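Local coordinates for protein lactaldehyde dehydrogenase (Escherichia coli, PDB 2IMP) that catalyses the irreversible NAD-dependent oxidation of L-lactaldehyde to L-lactate, also oxidising glycolaldehyde, in the breakdown of L-fucose and L-rhamnose, at residues A[104-108]-A[154-160]; A[89-94]-A[180-184]; A[86-90]-A[101-105]; A[78-82]-A[188-194]. One frame throughout, in Å; residues are numbered along the deposited sequence.

Interaction 1 of 4, residues A[104-108]-A[154-160]; sequences EVAFT and FPFFLIA. With LAC (lactic acid), chain E.
Thr108 and Phe157 bring the two backbones within 4.9 Å, CA to CA, where helical segments 104-108 and 155-160 run side by side, their axes 8° from parallel. Glu104 makes the polar link: with CG anti to the backbone N (chi1 -174°) and the chain extended beyond, it reaches the first turn of helix 155-168. There its OE2, through the anti lone pair, takes a nearly straight bond from Phe157 N (2.9 Å, 171°). OE1 pairs with Lys96, so both oxygens of this buried carboxylate have partners, and lysine and helix start together would probably favour its ionised form. Thr108 OG1 donates to Glu104 O at 2.7 Å, from the face of the carbonyl opposite Thr108 N. Thus fixed, the hydroxyl lies in plane at the edge of the Phe157 ring, and CG2 meets Ala160 CB at 3.5 Å. Phe107 places CE2 over a face of that ring, 3.4 Å from Phe157 CE1, in an oblique aromatic pair. The Phe156 ring packs on Thr108 and Val105, its CD2 4.2 Å from Val105 CG2. Phe154 meets Glu104 CD obliquely through CD2, and the lactate methyl CB through CD1 at 3.4 Å. Phe154 and Pro155 close the Pro-Trp-Asn-Phe-Pro signature of aldehyde dehydrogenases, which leads from strand 134-149 into helix 155-168; its Phe154 lines the lactate pocket.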
# COMPACT_ATOMS: atom_id res chain seq x y z
N GLU A 104 -9.38 22.58 -20.82
CA GLU A 104 -9.41 22.78 -19.38
C GLU A 104 -10.78 22.41 -18.76
O GLU A 104 -10.84 21.71 -17.75
CB GLU A 104 -9.08 24.23 -19.02
CG GLU A 104 -8.95 24.43 -17.51
CD GLU A 104 -8.70 25.87 -17.10
OE1 GLU A 104 -8.31 26.68 -17.96
OE2 GLU A 104 -8.88 26.19 -15.90
N VAL A 105 -11.86 22.90 -19.37
CA VAL A 105 -13.20 22.59 -18.87
C VAL A 105 -13.52 21.08 -18.89
O VAL A 105 -13.98 20.52 -17.90
CB VAL A 105 -14.27 23.37 -19.67
CG1 VAL A 105 -15.68 22.91 -19.24
CG2 VAL A 105 -14.11 24.87 -19.43
N ALA A 106 -13.28 20.44 -20.03
CA ALA A 106 -13.52 19.01 -20.14
C ALA A 106 -12.64 18.21 -19.14
O ALA A 106 -13.11 17.28 -18.49
CB ALA A 106 -13.26 18.55 -21.56
N PHE A 107 -11.37 18.60 -19.03
CA PHE A 107 -10.44 17.95 -18.11
C PHE A 107 -10.88 18.10 -16.64
O PHE A 107 -10.78 17.17 -15.85
CB PHE A 107 -9.03 18.54 -18.28
CG PHE A 107 -7.99 17.86 -17.43
CD1 PHE A 107 -7.56 16.57 -17.72
CD2 PHE A 107 -7.42 18.53 -16.34
CE1 PHE A 107 -6.58 15.95 -16.92
CE2 PHE A 107 -6.44 17.91 -15.54
CZ PHE A 107 -6.02 16.63 -15.84
N THR A 108 -11.36 19.30 -16.30
CA THR A 108 -11.84 19.57 -14.95
C THR A 108 -12.99 18.62 -14.54
O THR A 108 -13.01 18.09 -13.43
CB THR A 108 -12.30 21.04 -14.82
OG1 THR A 108 -11.17 21.90 -15.04
CG2 THR A 108 -12.86 21.32 -13.44
N PHE A 154 -5.12 28.41 -15.53
CA PHE A 154 -5.92 27.22 -15.26
C PHE A 154 -6.82 27.44 -14.02
O PHE A 154 -6.93 26.58 -13.15
CB PHE A 154 -5.03 26.00 -15.03
CG PHE A 154 -4.33 25.51 -16.26
CD1 PHE A 154 -3.11 26.05 -16.65
CD2 PHE A 154 -4.92 24.54 -17.07
CE1 PHE A 154 -2.47 25.62 -17.81
CE2 PHE A 154 -4.29 24.11 -18.23
CZ PHE A 154 -3.07 24.65 -18.61
N PRO A 155 -7.46 28.62 -13.96
CA PRO A 155 -8.34 29.01 -12.85
C PRO A 155 -9.50 28.03 -12.56
O PRO A 155 -9.79 27.76 -11.40
CB PRO A 155 -8.85 30.38 -13.29
CG PRO A 155 -8.95 30.22 -14.77
CD PRO A 155 -7.63 29.55 -15.10
N PHE A 156 -10.14 27.54 -13.61
CA PHE A 156 -11.26 26.62 -13.44
C PHE A 156 -10.81 25.25 -12.90
O PHE A 156 -11.32 24.77 -11.89
CB PHE A 156 -11.99 26.44 -14.77
CG PHE A 156 -13.36 25.82 -14.64
CD1 PHE A 156 -14.36 26.47 -13.92
CD2 PHE A 156 -13.64 24.58 -15.22
CE1 PHE A 156 -15.63 25.90 -13.80
CE2 PHE A 156 -14.91 24.01 -15.10
CZ PHE A 156 -15.90 24.66 -14.38
N PHE A 157 -9.84 24.65 -13.59
CA PHE A 157 -9.31 23.38 -13.15
C PHE A 157 -8.83 23.41 -11.69
O PHE A 157 -9.15 22.52 -10.90
CB PHE A 157 -8.14 22.96 -14.05
CG PHE A 157 -7.33 21.82 -13.49
CD1 PHE A 157 -7.93 20.59 -13.22
CD2 PHE A 157 -5.98 21.97 -13.22
CE1 PHE A 157 -7.20 19.54 -12.68
CE2 PHE A 157 -5.23 20.93 -12.69
CZ PHE A 157 -5.84 19.71 -12.41
N LEU A 158 -8.09 24.45 -11.32
CA LEU A 158 -7.61 24.55 -9.96
C LEU A 158 -8.72 24.56 -8.89
O LEU A 158 -8.46 24.21 -7.74
CB LEU A 158 -6.67 25.74 -9.81
CG LEU A 158 -5.32 25.46 -10.48
CD1 LEU A 158 -4.42 26.67 -10.36
CD2 LEU A 158 -4.66 24.26 -9.84
N ILE A 159 -9.92 24.98 -9.26
CA ILE A 159 -11.02 24.92 -8.31
C ILE A 159 -11.25 23.44 -7.92
O ILE A 159 -11.32 23.08 -6.75
CB ILE A 159 -12.36 25.43 -8.92
CG1 ILE A 159 -12.26 26.91 -9.27
CG2 ILE A 159 -13.48 25.22 -7.92
CD1 ILE A 159 -13.46 27.41 -10.07
N ALA A 160 -11.36 22.61 -8.95
CA ALA A 160 -11.58 21.18 -8.77
C ALA A 160 -10.38 20.47 -8.14
O ALA A 160 -10.55 19.60 -7.28
CB ALA A 160 -11.91 20.53 -10.12
C LAC E . -0.21 23.14 -13.26
CA LAC E . -0.52 24.60 -13.11
CB LAC E . -1.94 24.88 -13.64
O LAC E . 0.02 22.45 -12.26
OHN LAC E . -0.50 24.97 -11.72
OXT LAC E . -0.13 22.61 -14.48

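Interaction 2 of 4, residues A[89-94]-A[180-184]; sequences LIVEEG and FTPNN. With NAI (1,4-dihydronicotinamide adenine dinucleotide), chain D.
Glu93 grips the opening turn of helix 183-195 with both carboxylate oxygens. OE1 accepts from Asn183 N at 2.9 Å and OE2 from Asn184 N at 2.8 Å, each through its syn lone pair, so one carboxylate serves two successive backbone amides. OE2 takes a further bond from Asn184 ND2 at 2.9 Å, this donor standing well above the carboxylate plane (56° out of it). The same amide nitrogen makes a weak bond to Thr181 O, which ties it back to its own segment. Glu93 reaches down between these donors because CG is set between the backbone N and the carbonyl carbon (chi1 71°). With Glu93 cut back to an alanine, the amides of Asn183 and Asn184 would probably lose their acceptor, and the Asn184 side chain would be freer to turn. Asn183 is satisfied at both ends of its amide: OD1 bonds to Ser36 OG, and ND2 gives to a water 2.8 Å away. That water in turn donates to Leu89 O at 3.0 Å and to Glu92 OE1 at 2.8 Å. Apolar contact is lighter, with Ile90 CG1 4.0 Å from Asn184 CB. Phe180 turns the other way and puts its ring edge to the NADH nicotinamide, CZ 3.5 Å from C2N. Around this joint, Pro155 of helix 155-168 packs on Thr181 and Asn184, while Ile35 of strand 34-39 lies against Glu93 and Asn183.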
# COMPACT_ATOMS: atom_id res chain seq x y z
N LEU A 89 -15.97 32.02 -20.80
CA LEU A 89 -15.63 32.83 -19.65
C LEU A 89 -14.12 32.82 -19.41
O LEU A 89 -13.50 33.87 -19.17
CB LEU A 89 -16.34 32.32 -18.39
CG LEU A 89 -17.86 32.47 -18.36
CD1 LEU A 89 -18.42 31.79 -17.12
CD2 LEU A 89 -18.23 33.96 -18.39
N ILE A 90 -13.53 31.63 -19.52
CA ILE A 90 -12.09 31.49 -19.34
C ILE A 90 -11.31 32.25 -20.44
O ILE A 90 -10.36 32.99 -20.16
CB ILE A 90 -11.68 30.00 -19.35
CG1 ILE A 90 -12.39 29.27 -18.20
CG2 ILE A 90 -10.16 29.87 -19.21
CD1 ILE A 90 -12.09 27.79 -18.12
N VAL A 91 -11.74 32.06 -21.68
CA VAL A 91 -11.14 32.76 -22.81
C VAL A 91 -11.14 34.29 -22.58
O VAL A 91 -10.12 34.97 -22.66
CB VAL A 91 -11.91 32.49 -24.12
CG1 VAL A 91 -11.36 33.35 -25.24
CG2 VAL A 91 -11.82 31.02 -24.49
N GLU A 92 -12.34 34.79 -22.27
CA GLU A 92 -12.58 36.20 -22.02
C GLU A 92 -11.75 36.86 -20.89
O GLU A 92 -11.18 37.93 -21.07
CB GLU A 92 -14.07 36.39 -21.74
CG GLU A 92 -14.48 37.79 -21.37
CD GLU A 92 -15.97 37.93 -21.23
OE1 GLU A 92 -16.57 37.12 -20.49
OE2 GLU A 92 -16.55 38.85 -21.86
N GLU A 93 -11.69 36.21 -19.72
CA GLU A 93 -10.94 36.78 -18.61
C GLU A 93 -9.48 36.30 -18.47
O GLU A 93 -8.62 37.04 -17.98
CB GLU A 93 -11.69 36.53 -17.29
CG GLU A 93 -11.70 35.08 -16.82
CD GLU A 93 -12.62 34.85 -15.63
OE1 GLU A 93 -12.81 35.77 -14.80
OE2 GLU A 93 -13.16 33.72 -15.52
N GLY A 94 -9.21 35.08 -18.92
CA GLY A 94 -7.87 34.53 -18.83
C GLY A 94 -7.00 34.75 -20.05
O GLY A 94 -5.77 34.60 -19.98
N PHE A 180 -8.32 38.41 -10.86
CA PHE A 180 -8.23 38.59 -12.30
C PHE A 180 -9.09 37.59 -13.10
O PHE A 180 -9.48 37.87 -14.24
CB PHE A 180 -6.78 38.44 -12.77
CG PHE A 180 -5.85 39.42 -12.15
CD1 PHE A 180 -6.00 40.78 -12.37
CD2 PHE A 180 -4.82 38.98 -11.32
CE1 PHE A 180 -5.15 41.70 -11.77
CE2 PHE A 180 -3.97 39.89 -10.71
CZ PHE A 180 -4.13 41.26 -10.94
N THR A 181 -9.39 36.45 -12.49
CA THR A 181 -10.18 35.41 -13.15
C THR A 181 -11.27 34.77 -12.24
O THR A 181 -11.28 33.55 -12.04
CB THR A 181 -9.26 34.29 -13.70
OG1 THR A 181 -8.52 33.70 -12.62
CG2 THR A 181 -8.27 34.85 -14.71
N PRO A 182 -12.20 35.58 -11.72
CA PRO A 182 -13.26 35.07 -10.85
C PRO A 182 -14.53 34.56 -11.56
O PRO A 182 -15.29 33.78 -10.99
CB PRO A 182 -13.56 36.28 -9.97
CG PRO A 182 -13.47 37.40 -10.98
CD PRO A 182 -12.21 37.05 -11.75
N ASN A 183 -14.75 35.02 -12.79
CA ASN A 183 -15.95 34.64 -13.52
C ASN A 183 -16.21 33.14 -13.67
O ASN A 183 -17.32 32.67 -13.43
CB ASN A 183 -15.96 35.32 -14.89
CG ASN A 183 -15.98 36.82 -14.76
OD1 ASN A 183 -16.47 37.35 -13.76
ND2 ASN A 183 -15.46 37.52 -15.76
N ASN A 184 -15.18 32.40 -14.07
CA ASN A 184 -15.30 30.97 -14.20
C ASN A 184 -15.68 30.33 -12.85
O ASN A 184 -16.39 29.33 -12.79
CB ASN A 184 -13.99 30.37 -14.71
CG ASN A 184 -12.85 30.56 -13.74
OD1 ASN A 184 -12.70 29.77 -12.78
ND2 ASN A 184 -12.04 31.57 -13.95
PA NAI D . -0.34 35.15 -7.09
O1A NAI D . 0.34 34.54 -5.93
O2A NAI D . -0.00 36.64 -7.27
O5B NAI D . -1.92 34.97 -6.92
C5B NAI D . -2.55 33.71 -6.73
C4B NAI D . -3.60 33.76 -5.61
O4B NAI D . -3.01 34.09 -4.35
C3B NAI D . -4.70 34.81 -5.83
O3B NAI D . -5.97 34.26 -5.50
C2B NAI D . -4.26 35.96 -4.94
O2B NAI D . -5.27 36.86 -4.56
C1B NAI D . -3.64 35.23 -3.77
N9A NAI D . -2.66 36.04 -3.00
C8A NAI D . -1.70 36.96 -3.44
N7A NAI D . -1.04 37.45 -2.35
C5A NAI D . -1.55 36.88 -1.24
C6A NAI D . -1.26 37.01 0.14
N6A NAI D . -0.31 37.85 0.56
N1A NAI D . -1.99 36.26 1.07
C2A NAI D . -2.99 35.38 0.64
N3A NAI D . -3.28 35.25 -0.72
C4A NAI D . -2.56 35.99 -1.64
O3 NAI D . 0.11 34.28 -8.35
PN NAI D . -0.49 34.33 -9.85
O1N NAI D . -1.96 34.21 -9.84
O2N NAI D . 0.27 33.32 -10.65
O5D NAI D . 0.00 35.80 -10.31
C5D NAI D . -0.81 36.94 -10.41
C4D NAI D . 0.08 38.09 -10.82
O4D NAI D . -0.64 39.31 -10.68
C3D NAI D . 1.46 38.40 -10.19
O3D NAI D . 2.49 38.04 -11.08
C2D NAI D . 1.45 39.88 -9.88
O2D NAI D . 2.67 40.51 -10.18
C1D NAI D . 0.28 40.38 -10.70
N1N NAI D . -0.26 41.65 -10.13
C2N NAI D . -1.21 41.55 -9.11
C3N NAI D . -1.76 42.73 -8.55
C7N NAI D . -2.79 42.64 -7.44
O7N NAI D . -3.31 43.82 -6.92
N7N NAI D . -3.24 41.49 -6.95
C4N NAI D . -1.32 44.00 -9.04
C5N NAI D . -0.35 44.09 -10.08
C6N NAI D . 0.17 42.89 -10.62
O HOH W 1 -15.37 36.04 -18.17

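Interaction 3 of 4, residues A[86-90]-A[101-105]; sequences ISALI and AEVEV
Ala101 CB rests on the backbone of the facing helix, 3.5 Å from Ser87 O, near the point where the chains come nearest (Ser87 CA to Ala101 CA 5.1 Å). The axes of segments 86-90 and 101-105 cross at 126° and approach to 8.6 Å. The same CB also packs against Ile90 CB. Next comes Glu102, whose CB points off the contact; its backbone and the start of its chain still take part, with CA 3.5 Å from Ser87 OG. That hydroxyl is already bonded to Ala83 O within its own helix, so toward the second segment it offers only van der Waals contact, and no hydrogen bond joins the two segments. Glu104 adds a flank to its polar role: the carboxylate, held by Lys96 and Phe157 N, has OE1 3.9 Å from Ile90 CG2, and the isoleucine CD1 lies about as near. Val105 is the main knob. Its CG2, anti to the carbonyl carbon, points into the facing helix, reaching Ser87 OG at 3.4 Å and standing 3.8 Å from Ile86 CG2 and equally near Ile90 CD1. With Ala83 also touching Val105, the residues around it are spaced as in a knobs-into-holes site. The contact thus closes the corner between the consecutive helices 83-94 and 98-116. Phe156 of helix 155-168 packs on Ile86 and Ile90 alike, and Ile191 and Asn184 of helix 183-195 bring that helix against the same two isoleucines.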
# COMPACT_ATOMS: atom_id res chain seq x y z
N ILE A 86 -18.71 28.09 -19.99
CA ILE A 86 -17.57 28.24 -19.09
C ILE A 86 -16.25 28.47 -19.86
O ILE A 86 -15.41 29.27 -19.45
CB ILE A 86 -17.44 26.99 -18.18
CG1 ILE A 86 -18.73 26.81 -17.37
CG2 ILE A 86 -16.25 27.13 -17.23
CD1 ILE A 86 -18.78 25.54 -16.56
N SER A 87 -16.08 27.76 -20.98
CA SER A 87 -14.89 27.93 -21.80
C SER A 87 -14.74 29.38 -22.28
O SER A 87 -13.64 29.95 -22.26
CB SER A 87 -14.97 27.01 -23.03
OG SER A 87 -14.94 25.65 -22.67
N ALA A 88 -15.87 29.97 -22.69
CA ALA A 88 -15.89 31.35 -23.14
C ALA A 88 -15.50 32.32 -22.01
O ALA A 88 -14.79 33.30 -22.23
CB ALA A 88 -17.29 31.70 -23.68
N LEU A 89 -15.97 32.02 -20.80
CA LEU A 89 -15.63 32.83 -19.65
C LEU A 89 -14.12 32.82 -19.41
O LEU A 89 -13.50 33.87 -19.17
CB LEU A 89 -16.34 32.32 -18.39
CG LEU A 89 -17.86 32.47 -18.36
CD1 LEU A 89 -18.42 31.79 -17.12
CD2 LEU A 89 -18.23 33.96 -18.39
N ILE A 90 -13.53 31.63 -19.52
CA ILE A 90 -12.09 31.49 -19.34
C ILE A 90 -11.31 32.25 -20.44
O ILE A 90 -10.36 32.99 -20.16
CB ILE A 90 -11.68 30.00 -19.35
CG1 ILE A 90 -12.39 29.27 -18.20
CG2 ILE A 90 -10.16 29.87 -19.21
CD1 ILE A 90 -12.09 27.79 -18.12
N ALA A 101 -8.99 26.47 -23.55
CA ALA A 101 -10.06 26.68 -22.60
C ALA A 101 -11.02 25.47 -22.61
O ALA A 101 -11.39 24.94 -21.56
CB ALA A 101 -10.83 27.94 -22.95
N GLU A 102 -11.39 25.04 -23.81
CA GLU A 102 -12.25 23.88 -23.96
C GLU A 102 -11.66 22.63 -23.28
O GLU A 102 -12.35 21.89 -22.59
CB GLU A 102 -12.51 23.59 -25.44
CG GLU A 102 -13.64 24.41 -26.02
CD GLU A 102 -13.80 24.21 -27.51
OE1 GLU A 102 -13.74 23.05 -27.97
OE2 GLU A 102 -13.99 25.22 -28.22
N VAL A 103 -10.36 22.41 -23.50
CA VAL A 103 -9.69 21.29 -22.87
C VAL A 103 -9.71 21.40 -21.33
O VAL A 103 -10.05 20.44 -20.63
CB VAL A 103 -8.23 21.16 -23.37
CG1 VAL A 103 -7.48 20.15 -22.53
CG2 VAL A 103 -8.22 20.72 -24.83
N GLU A 104 -9.38 22.58 -20.82
CA GLU A 104 -9.41 22.78 -19.38
C GLU A 104 -10.78 22.41 -18.76
O GLU A 104 -10.84 21.71 -17.75
CB GLU A 104 -9.08 24.23 -19.02
CG GLU A 104 -8.95 24.43 -17.51
CD GLU A 104 -8.70 25.87 -17.10
OE1 GLU A 104 -8.31 26.68 -17.96
OE2 GLU A 104 -8.88 26.19 -15.90
N VAL A 105 -11.86 22.90 -19.37
CA VAL A 105 -13.20 22.59 -18.87
C VAL A 105 -13.52 21.08 -18.89
O VAL A 105 -13.98 20.52 -17.90
CB VAL A 105 -14.27 23.37 -19.67
CG1 VAL A 105 -15.68 22.91 -19.24
CG2 VAL A 105 -14.11 24.87 -19.43

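Interaction 4 of 4, residues A[78-82]-A[188-194]; sequences GIRER and FAKIVDE
Gly78 lies flush against Ile191, its CA 4.0 Å from Ile191 CG2; a beta carbon on this glycine would collide with that methyl. The other branch of the isoleucine reaches past it, CD1 coming 3.7 Å from Gly78 O. Ile79 follows. Its CG1 meets Ile191 CD1 at 3.7 Å, the two chains crossing at about a right angle, and its own CD1 extends to Phe188 CE2 at 3.9 Å. Arg82 ends the segment, just past helix 65-81 and at the N-cap position of the next helix. CG is anti to the carbonyl carbon (chi1 -59°) and the chain runs straight on to NE, sliding past Ile191 in the opposite direction with CD 4.1 Å from Ile191 CG1. At the far end NH2 forms a salt bridge with Glu194 OE2, modelled too short for its exact geometry to be trusted. Lys190 CB comes in at the edge of the guanidinium, 3.9 Å from NH1. Shortening Arg82 to an alanine is likely to strip Ile191 of its methylene cover and leave the Glu194 carboxylate without its charged mate. The contact lays the end of helix 65-81 on helix 183-195. Beyond Ile79 lie Val105 and Ile112 of helix 98-116, beyond Phe188 come Ile159 and Met163 of helix 155-168, and Phe15 of strand 14-16 packs on Lys190.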
# COMPACT_ATOMS: atom_id res chain seq x y z
N GLY A 78 -22.88 18.86 -14.25
CA GLY A 78 -23.37 20.21 -14.44
C GLY A 78 -22.37 21.00 -15.27
O GLY A 78 -22.74 21.82 -16.11
N ILE A 79 -21.08 20.76 -15.02
CA ILE A 79 -20.02 21.43 -15.77
C ILE A 79 -20.04 21.08 -17.28
O ILE A 79 -19.94 21.96 -18.13
CB ILE A 79 -18.63 21.08 -15.19
CG1 ILE A 79 -18.47 21.74 -13.81
CG2 ILE A 79 -17.53 21.50 -16.16
CD1 ILE A 79 -17.20 21.33 -13.07
N ARG A 80 -20.16 19.79 -17.59
CA ARG A 80 -20.21 19.37 -18.99
C ARG A 80 -21.41 20.01 -19.74
O ARG A 80 -21.30 20.37 -20.91
CB ARG A 80 -20.27 17.85 -19.10
CG ARG A 80 -19.03 17.14 -18.57
CD ARG A 80 -18.98 15.67 -18.97
NE ARG A 80 -17.79 15.01 -18.45
CZ ARG A 80 -17.72 14.39 -17.27
NH1 ARG A 80 -18.79 14.34 -16.48
NH2 ARG A 80 -16.58 13.85 -16.86
N GLU A 81 -22.54 20.14 -19.04
CA GLU A 81 -23.73 20.75 -19.62
C GLU A 81 -23.51 22.24 -20.01
O GLU A 81 -24.10 22.73 -20.97
CB GLU A 81 -24.90 20.67 -18.62
CG GLU A 81 -25.59 19.32 -18.56
CD GLU A 81 -26.54 19.22 -17.38
OE1 GLU A 81 -27.35 20.15 -17.18
OE2 GLU A 81 -26.49 18.20 -16.65
N ARG A 82 -22.66 22.92 -19.25
CA ARG A 82 -22.35 24.32 -19.51
C ARG A 82 -20.92 24.55 -20.05
O ARG A 82 -20.42 25.67 -20.01
CB ARG A 82 -22.54 25.13 -18.23
CG ARG A 82 -23.93 25.04 -17.66
CD ARG A 82 -24.09 25.85 -16.39
NE ARG A 82 -25.49 25.92 -16.01
CZ ARG A 82 -25.99 26.73 -15.08
NH1 ARG A 82 -25.20 27.55 -14.40
NH2 ARG A 82 -27.29 26.74 -14.85
N PHE A 188 -18.91 28.11 -11.54
CA PHE A 188 -18.76 26.87 -10.78
C PHE A 188 -19.72 26.86 -9.58
O PHE A 188 -20.36 25.86 -9.29
CB PHE A 188 -17.31 26.69 -10.30
CG PHE A 188 -17.04 25.34 -9.68
CD1 PHE A 188 -17.51 25.04 -8.40
CD2 PHE A 188 -16.32 24.38 -10.37
CE1 PHE A 188 -17.27 23.79 -7.83
CE2 PHE A 188 -16.07 23.12 -9.80
CZ PHE A 188 -16.54 22.83 -8.53
N ALA A 189 -19.79 28.00 -8.89
CA ALA A 189 -20.68 28.14 -7.74
C ALA A 189 -22.18 27.98 -8.12
O ALA A 189 -22.96 27.38 -7.37
CB ALA A 189 -20.46 29.48 -7.06
N LYS A 190 -22.56 28.52 -9.28
CA LYS A 190 -23.93 28.39 -9.74
C LYS A 190 -24.33 26.92 -9.93
O LYS A 190 -25.46 26.52 -9.62
CB LYS A 190 -24.13 29.15 -11.06
CG LYS A 190 -24.05 30.66 -10.94
CD LYS A 190 -24.23 31.32 -12.30
CE LYS A 190 -24.20 32.85 -12.21
NZ LYS A 190 -24.45 33.48 -13.54
N ILE A 191 -23.39 26.12 -10.44
CA ILE A 191 -23.64 24.70 -10.62
C ILE A 191 -23.83 24.00 -9.26
O ILE A 191 -24.74 23.19 -9.08
CB ILE A 191 -22.48 24.04 -11.41
CG1 ILE A 191 -22.52 24.52 -12.86
CG2 ILE A 191 -22.57 22.51 -11.32
CD1 ILE A 191 -21.29 24.18 -13.67
N VAL A 192 -22.96 24.35 -8.31
CA VAL A 192 -23.06 23.82 -6.96
C VAL A 192 -24.42 24.17 -6.33
O VAL A 192 -25.06 23.33 -5.69
CB VAL A 192 -21.93 24.40 -6.07
CG1 VAL A 192 -22.20 24.08 -4.61
CG2 VAL A 192 -20.58 23.83 -6.51
N ASP A 193 -24.84 25.41 -6.54
CA ASP A 193 -26.11 25.86 -6.01
C ASP A 193 -27.31 25.15 -6.69
O ASP A 193 -28.24 24.71 -6.02
CB ASP A 193 -26.25 27.37 -6.20
CG ASP A 193 -27.43 27.94 -5.45
OD1 ASP A 193 -28.18 28.73 -6.05
OD2 ASP A 193 -27.60 27.60 -4.26
N GLU A 194 -27.25 25.04 -8.01
CA GLU A 194 -28.30 24.39 -8.77
C GLU A 194 -28.53 22.91 -8.44
O GLU A 194 -29.67 22.46 -8.39
CB GLU A 194 -28.04 24.54 -10.26
CG GLU A 194 -28.60 25.81 -10.85
CD GLU A 194 -28.06 26.09 -12.24
OE1 GLU A 194 -27.94 25.13 -13.03
OE2 GLU A 194 -27.76 27.27 -12.52

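From the N terminus, helix 65-81 comes first, and interaction 4 closes the widest loop by joining its end to helix 183-195. The other three nest inside. Helix 83-94 then serves twice: interaction 3 makes a short closure onto the following helix 98-116, while interaction 2 spans the longer way to 180-184. Where interaction 3 ends, interaction 1 begins, carrying helix 98-116 on to helix 155-168 within the loop of interaction 2. Phe156 knits them together, touching Ile90, Ile86, Ile79 and Phe188. The five helices thus pack into one cluster, which meets the lactate at Phe154 and the NADH at Phe180.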